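Local coordinates for multicopper oxidase (PDB 3GDC), which probably oxidises phenol-like substrates at a type 1 copper and passes the electrons to a trinuclear copper cluster that reduces dioxygen to water, at residues S26-P29 against D30-L34; L188-H191 against F192-F195; F221-H224 against G225-F228. All blocks are in the same frame, centred on the assembly; numbering follows the deposited sequence.

Contact 1: residues S26-P29 against D30-L34; sequences STLP and DGRTL
L28 and R32 sit at the neck of a hairpin loop, where the backbone N-H of L28 donates to O of R32 (N to O 2.8 Å). Just beyond it the packing is close. L28 CG, which chi1 (-70°) sets beside its own backbone N and opposite the carbonyl carbon, comes 3.9 Å from CB of L34, and the two leucine side chains meet at about a right angle. L28 CD1 meanwhile lies over one face of the R32 guanidinium. A75 of strand 75-82 packs on L28, R32 and L34. The motif is an antiparallel beta hairpin between strands 20-27 and 33-49, part of the cupredoxin-like architecture of multicopper oxidases. S26 and L34 form its hydrogen-bonded pair, with L34 N to S26 O at 2.8 Å and S26 N to L34 O at 3.0 Å, whereas T27 and T33 form a non-hydrogen-bonded pair on the opposite sheet face. The loop end is looser and solvent-exposed at P29, D30 and G31. There G31 N donates to O of L28 at 3.1 Å, and at the backbone angles of G31 a CB would press on the carbonyl oxygen of D30, which calls for glycine. D30 makes an Asx turn, OD1 accepting from R32 N, while OD2, lying in the guanidinium plane, uses its syn lone pair for a salt bridge to R32 NE at 3.2 Å. R32 NH1 has further partners in D122 and the carbonyl of G73, so the arginine ties the exposed loop to strand 116-122 and to the loop leading into strand 75-82. At the strand end a water lies 2.6 Å from S26 OG and within reach of L34 O.

Contact 2: residues L188-H191 against F192-F195; sequences LPFH and FMDF
The H191 imidazole stands on edge against F192, directing CD2 at the centre of the phenyl face from 3.6 Å above its plane. With the planes at 86° and the centroids 4.8 Å apart, this is a T-shaped pair in which histidine supplies the edge. F195 meets the same imidazole quite differently. Its ring is tilted by only 24° from that of H191 but slid so far along that the two barely overlap; contact falls instead to CD2, 3.6 Å from H191 CE1, and to CB, which makes a CH-pi approach over the imidazole face. Chi1 of H191 (171°) turns CG opposite the backbone N, carrying the ring to where both phenylalanines can reach it. These three residues form an aromatic cluster beside the short helix 191-194, which follows a type II beta turn from L188 to H191. F190 occupies the N-cap position, and its carbonyl oxygen accepts from M193 N at 3.0 Å. One residue on, O of H191 takes a 2.9 Å bond from F195 N and a weak one from D194 N. On another side of the helix, F190 and M193 run alongside each other, pointing the same way: CG of the methionine lies 4.1 Å from CD1, at the edge of the phenyl ring, and both side chains pack on M281 of strand 281-287. The imidazole also has a polar anchor, NE2 being hydrogen-bonded to OG1 of T14 in helix 13-18, whose P13 touches both H191 and F192. Were H191 replaced by an alanine, the face of F192 would probably lose its perpendicular partner and T14 OG1 its imidazole mate. D194, on the exposed side, is hydrogen-bonded through OD2 to S3 near the N-terminus.

Contact 3: residues F221-H224 against G225-F228; sequences FHIH and GNFF. With CU (copper (II) ion), chain G.
N226 folds back on H224 across the type II beta turn that runs from I223 to N226. Its CB packs against CG1 of I223 at 3.8 Å, and chi1 (-74°) sets CG beside the backbone N, bringing the amide round toward the carbonyl of H224. At the tip, ND2 donates to that oxygen over 2.9 Å, with a nearly straight N-H (160°) directed at a lone pair in the carbonyl plane. The bond fixes the rotation of the amide and fastens the turn that itself contains a copper ligand: H224 NE2 binds copper at 1.9 Å, while ND1 is held by D101 of the second subunit. Below the turn, I223 CG2 lies at the edge of the F228 ring, 3.7 Å from CD2, and F221 directs its edge toward the F228 face in an offset edge-to-face pair with planes at 78°. H269 of the same chain and H134 of the second subunit also bind copper beside H224, placing the turn at a copper site between subunits. N226 itself packs on L258 of strand 253-258 and F266 of strand 264-269, while F221 and F228 share contacts with strands 253-258 and 245-249.

Contact 1 is a surface hairpin far from the other two, with centres about 41 Å from each, and it combines backbone pairing with a charged pair at the loop. Contact 2 is partly buried and contact 3 wholly so; their centres are about 18 Å apart, with no touch between them. F190 and M193 of contact 2 pack on strand 281-287, which lies in the same five-stranded sheet as strand 218-223 of contact 3. Aromatic rings dominate both, but a helix organises those of contact 2, whereas those of contact 3 lie beneath a turn. Contact 3 alone carries copper ligands, H222 and H224, and reaches the second subunit; no other chain of the assembly touches contacts 1 and 2.

Contact 1: residues S26-P29 against D30-L34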
loop_
_atom_site.group_PDB
_atom_site.type_symbol
_atom_site.label_atom_id
_atom_site.label_comp_id
_atom_site.label_asym_id
_atom_site.label_seq_id
_atom_site.Cartn_x
_atom_site.Cartn_y
_atom_site.Cartn_z
ATOM N N SER A 26 16.884 5.235 36.012
ATOM C CA SER A 26 17.933 5.776 36.852
ATOM C C SER A 26 18.683 6.790 35.999
ATOM O O SER A 26 18.505 6.835 34.773
ATOM C CB SER A 26 18.856 4.660 37.354
ATOM O OG SER A 26 19.328 3.855 36.285
ATOM N N THR A 27 19.505 7.612 36.648
ATOM C CA THR A 27 20.273 8.645 35.968
ATOM C C THR A 27 21.718 8.202 35.785
ATOM O O THR A 27 22.357 7.711 36.729
ATOM C CB THR A 27 20.229 9.971 36.752
ATOM O OG1 THR A 27 18.880 10.237 37.158
ATOM C CG2 THR A 27 20.735 11.125 35.896
ATOM N N LEU A 28 22.225 8.374 34.569
ATOM C CA LEU A 28 23.589 7.996 34.239
ATOM C C LEU A 28 24.578 9.118 34.565
ATOM O O LEU A 28 24.171 10.281 34.714
ATOM C CB LEU A 28 23.692 7.642 32.754
ATOM C CG LEU A 28 23.027 6.357 32.267
ATOM C CD1 LEU A 28 22.884 6.404 30.756
ATOM C CD2 LEU A 28 23.813 5.124 32.699
ATOM N N PRO A 29 25.880 8.770 34.687
ATOM C CA PRO A 29 26.907 9.807 34.614
ATOM C C PRO A 29 26.933 10.335 33.179
ATOM O O PRO A 29 27.425 9.657 32.269
ATOM C CB PRO A 29 28.206 9.058 34.953
ATOM C CG PRO A 29 27.772 7.740 35.550
ATOM C CD PRO A 29 26.464 7.430 34.902
ATOM N N ASP A 30 26.351 11.520 33.008
ATOM C CA ASP A 30 26.222 12.273 31.739
ATOM C C ASP A 30 24.843 12.949 31.665
ATOM O O ASP A 30 24.571 13.735 30.754
ATOM C CB ASP A 30 26.598 11.466 30.462
ATOM C CG ASP A 30 25.465 10.570 29.923
ATOM O OD1 ASP A 30 24.542 10.190 30.672
ATOM O OD2 ASP A 30 25.529 10.216 28.718
ATOM N N GLY A 31 23.993 12.636 32.646
ATOM C CA GLY A 31 22.678 13.262 32.793
ATOM C C GLY A 31 21.528 12.488 32.161
ATOM O O GLY A 31 20.357 12.710 32.502
ATOM N N ARG A 32 21.858 11.586 31.240
ATOM C CA ARG A 32 20.850 10.785 30.532
ATOM C C ARG A 32 20.113 9.796 31.431
ATOM O O ARG A 32 20.625 9.361 32.461
ATOM C CB ARG A 32 21.479 10.010 29.373
ATOM C CG ARG A 32 21.914 10.854 28.187
ATOM C CD ARG A 32 22.079 9.976 26.953
ATOM N NE ARG A 32 23.107 8.949 27.134
ATOM C CZ ARG A 32 23.066 7.733 26.595
ATOM N NH1 ARG A 32 22.035 7.362 25.840
ATOM N NH2 ARG A 32 24.054 6.875 26.822
ATOM N N THR A 33 18.913 9.420 30.992
ATOM C CA THR A 33 18.106 8.415 31.664
ATOM C C THR A 33 18.480 7.017 31.173
ATOM O O THR A 33 18.627 6.788 29.964
ATOM C CB THR A 33 16.606 8.676 31.406
ATOM O OG1 THR A 33 16.240 9.927 31.997
ATOM C CG2 THR A 33 15.734 7.577 31.986
ATOM N N LEU A 34 18.676 6.110 32.123
ATOM C CA LEU A 34 18.812 4.689 31.834
ATOM C C LEU A 34 17.474 4.026 32.133
ATOM O O LEU A 34 16.998 4.049 33.268
ATOM C CB LEU A 34 19.925 4.058 32.678
ATOM C CG LEU A 34 20.098 2.536 32.555
ATOM C CD1 LEU A 34 20.556 2.121 31.149
ATOM C CD2 LEU A 34 21.071 2.011 33.605
HETATM O O HOH W 1 17.659 2.073 35.435
#

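Contact 2: residues L188-H191 against F192-F195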
loop_
_atom_site.group_PDB
_atom_site.type_symbol
_atom_site.label_atom_id
_atom_site.label_comp_id
_atom_site.label_asym_id
_atom_site.label_seq_id
_atom_site.Cartn_x
_atom_site.Cartn_y
_atom_site.Cartn_z
ATOM N N LEU A 188 -7.986 -9.279 21.181
ATOM C CA LEU A 188 -9.240 -10.048 21.202
ATOM C C LEU A 188 -10.230 -9.592 20.135
ATOM O O LEU A 188 -10.667 -8.442 20.146
ATOM C CB LEU A 188 -9.915 -9.949 22.565
ATOM C CG LEU A 188 -9.218 -10.480 23.812
ATOM C CD1 LEU A 188 -10.161 -10.228 25.003
ATOM C CD2 LEU A 188 -8.889 -11.962 23.654
ATOM N N PRO A 189 -10.588 -10.499 19.216
ATOM C CA PRO A 189 -11.597 -10.225 18.198
ATOM C C PRO A 189 -12.856 -9.599 18.806
ATOM O O PRO A 189 -13.371 -10.095 19.820
ATOM C CB PRO A 189 -11.905 -11.617 17.656
ATOM C CG PRO A 189 -10.604 -12.324 17.778
ATOM C CD PRO A 189 -10.043 -11.863 19.077
ATOM N N PHE A 190 -13.302 -8.499 18.203
ATOM C CA PHE A 190 -14.546 -7.788 18.572
ATOM C C PHE A 190 -14.620 -7.182 19.983
ATOM O O PHE A 190 -15.691 -6.715 20.400
ATOM C CB PHE A 190 -15.783 -8.681 18.376
ATOM C CG PHE A 190 -15.928 -9.256 16.994
ATOM C CD1 PHE A 190 -16.221 -8.437 15.906
ATOM C CD2 PHE A 190 -15.838 -10.627 16.794
ATOM C CE1 PHE A 190 -16.379 -8.979 14.626
ATOM C CE2 PHE A 190 -16.002 -11.180 15.516
ATOM C CZ PHE A 190 -16.273 -10.358 14.435
ATOM N N HIS A 191 -13.504 -7.149 20.712
ATOM C CA HIS A 191 -13.520 -6.583 22.068
ATOM C C HIS A 191 -14.094 -5.163 22.121
ATOM O O HIS A 191 -14.895 -4.841 23.024
ATOM C CB HIS A 191 -12.123 -6.633 22.706
ATOM C CG HIS A 191 -12.020 -5.891 24.005
ATOM N ND1 HIS A 191 -12.363 -6.457 25.215
ATOM C CD2 HIS A 191 -11.608 -4.630 24.282
ATOM C CE1 HIS A 191 -12.167 -5.574 26.180
ATOM N NE2 HIS A 191 -11.705 -4.461 25.640
ATOM N N PHE A 192 -13.694 -4.316 21.172
ATOM C CA PHE A 192 -14.106 -2.907 21.196
ATOM C C PHE A 192 -15.518 -2.677 20.625
ATOM O O PHE A 192 -16.010 -1.549 20.591
ATOM C CB PHE A 192 -13.048 -2.005 20.539
ATOM C CG PHE A 192 -11.721 -2.026 21.257
ATOM C CD1 PHE A 192 -11.573 -1.380 22.492
ATOM C CD2 PHE A 192 -10.636 -2.722 20.726
ATOM C CE1 PHE A 192 -10.351 -1.400 23.181
ATOM C CE2 PHE A 192 -9.392 -2.746 21.407
ATOM C CZ PHE A 192 -9.257 -2.084 22.639
ATOM N N MET A 193 -16.163 -3.760 20.207
ATOM C CA MET A 193 -17.609 -3.725 19.928
ATOM C C MET A 193 -18.351 -3.709 21.256
ATOM O O MET A 193 -19.316 -2.953 21.433
ATOM C CB MET A 193 -18.060 -4.933 19.108
ATOM C CG MET A 193 -17.484 -5.031 17.697
ATOM S SD MET A 193 -18.079 -3.729 16.602
ATOM C CE MET A 193 -19.783 -4.268 16.329
ATOM N N ASP A 194 -17.887 -4.540 22.185
ATOM C CA ASP A 194 -18.529 -4.688 23.499
ATOM C C ASP A 194 -18.072 -3.649 24.496
ATOM O O ASP A 194 -18.827 -3.279 25.410
ATOM C CB ASP A 194 -18.271 -6.086 24.058
ATOM C CG ASP A 194 -18.961 -7.157 23.257
ATOM O OD1 ASP A 194 -20.025 -6.859 22.668
ATOM O OD2 ASP A 194 -18.449 -8.298 23.214
ATOM N N PHE A 195 -16.827 -3.200 24.332
ATOM C CA PHE A 195 -16.203 -2.236 25.219
ATOM C C PHE A 195 -15.617 -1.113 24.384
ATOM O O PHE A 195 -14.415 -1.076 24.144
ATOM C CB PHE A 195 -15.139 -2.928 26.086
ATOM C CG PHE A 195 -15.715 -3.995 26.964
ATOM C CD1 PHE A 195 -16.330 -3.652 28.166
ATOM C CD2 PHE A 195 -15.709 -5.329 26.562
ATOM C CE1 PHE A 195 -16.904 -4.627 28.970
ATOM C CE2 PHE A 195 -16.279 -6.310 27.358
ATOM C CZ PHE A 195 -16.876 -5.958 28.566
#

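Contact 3: residues F221-H224 against G225-F228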
loop_
_atom_site.group_PDB
_atom_site.type_symbol
_atom_site.label_atom_id
_atom_site.label_comp_id
_atom_site.label_asym_id
_atom_site.label_seq_id
_atom_site.Cartn_x
_atom_site.Cartn_y
_atom_site.Cartn_z
ATOM N N PHE A 221 -7.160 0.542 8.174
ATOM C CA PHE A 221 -7.791 1.166 9.335
ATOM C C PHE A 221 -8.692 2.266 8.839
ATOM O O PHE A 221 -8.236 3.167 8.130
ATOM C CB PHE A 221 -6.719 1.773 10.259
ATOM C CG PHE A 221 -7.271 2.483 11.468
ATOM C CD1 PHE A 221 -7.254 1.872 12.720
ATOM C CD2 PHE A 221 -7.776 3.783 11.363
ATOM C CE1 PHE A 221 -7.757 2.536 13.852
ATOM C CE2 PHE A 221 -8.290 4.445 12.487
ATOM C CZ PHE A 221 -8.275 3.823 13.727
ATOM N N HIS A 222 -9.960 2.221 9.240
ATOM C CA HIS A 222 -10.915 3.261 8.869
ATOM C C HIS A 222 -11.746 3.641 10.076
ATOM O O HIS A 222 -12.138 2.772 10.841
ATOM C CB HIS A 222 -11.842 2.767 7.742
ATOM C CG HIS A 222 -12.986 3.692 7.454
ATOM N ND1 HIS A 222 -12.805 4.996 7.047
ATOM C CD2 HIS A 222 -14.326 3.506 7.524
ATOM C CE1 HIS A 222 -13.980 5.576 6.878
ATOM N NE2 HIS A 222 -14.920 4.692 7.159
ATOM N N ILE A 223 -12.013 4.936 10.234
ATOM C CA ILE A 223 -12.887 5.432 11.293
ATOM C C ILE A 223 -14.120 6.122 10.680
ATOM O O ILE A 223 -13.985 6.983 9.809
ATOM C CB ILE A 223 -12.128 6.396 12.247
ATOM C CG1 ILE A 223 -13.063 7.019 13.277
ATOM C CG2 ILE A 223 -11.394 7.497 11.462
ATOM C CD1 ILE A 223 -13.470 6.094 14.351
ATOM N N HIS A 224 -15.308 5.736 11.138
ATOM C CA HIS A 224 -16.558 6.352 10.677
ATOM C C HIS A 224 -16.700 7.786 11.144
ATOM O O HIS A 224 -16.420 8.098 12.308
ATOM C CB HIS A 224 -17.760 5.580 11.218
ATOM C CG HIS A 224 -18.023 4.281 10.524
ATOM N ND1 HIS A 224 -19.292 3.750 10.414
ATOM C CD2 HIS A 224 -17.193 3.407 9.904
ATOM C CE1 HIS A 224 -19.231 2.602 9.768
ATOM N NE2 HIS A 224 -17.970 2.370 9.446
ATOM N N GLY A 225 -17.165 8.640 10.237
ATOM C CA GLY A 225 -17.541 10.024 10.543
ATOM C C GLY A 225 -16.419 10.972 10.924
ATOM O O GLY A 225 -16.673 12.091 11.380
ATOM N N ASN A 226 -15.176 10.538 10.728
ATOM C CA ASN A 226 -14.030 11.269 11.246
ATOM C C ASN A 226 -12.841 11.212 10.297
ATOM O O ASN A 226 -12.762 10.326 9.446
ATOM C CB ASN A 226 -13.658 10.720 12.626
ATOM C CG ASN A 226 -14.638 11.158 13.701
ATOM O OD1 ASN A 226 -14.497 12.230 14.279
ATOM N ND2 ASN A 226 -15.648 10.335 13.955
ATOM N N PHE A 227 -11.934 12.175 10.441
ATOM C CA PHE A 227 -10.724 12.251 9.646
ATOM C C PHE A 227 -9.556 12.457 10.599
ATOM O O PHE A 227 -9.732 13.023 11.683
ATOM C CB PHE A 227 -10.803 13.406 8.648
ATOM C CG PHE A 227 -11.505 13.046 7.377
ATOM C CD1 PHE A 227 -12.878 12.828 7.371
ATOM C CD2 PHE A 227 -10.791 12.896 6.190
ATOM C CE1 PHE A 227 -13.530 12.470 6.198
ATOM C CE2 PHE A 227 -11.442 12.541 5.012
ATOM C CZ PHE A 227 -12.808 12.328 5.028
ATOM N N PHE A 228 -8.392 11.954 10.219
ATOM C CA PHE A 228 -7.203 12.079 11.065
ATOM C C PHE A 228 -6.007 12.514 10.240
ATOM O O PHE A 228 -5.965 12.272 9.032
ATOM C CB PHE A 228 -6.903 10.757 11.793
ATOM C CG PHE A 228 -6.874 9.549 10.894
ATOM C CD1 PHE A 228 -5.713 9.203 10.207
ATOM C CD2 PHE A 228 -8.009 8.736 10.758
ATOM C CE1 PHE A 228 -5.672 8.091 9.368
ATOM C CE2 PHE A 228 -7.971 7.618 9.932
ATOM C CZ PHE A 228 -6.795 7.295 9.240
HETATM CU CU CU G . -17.569 0.737 8.469
#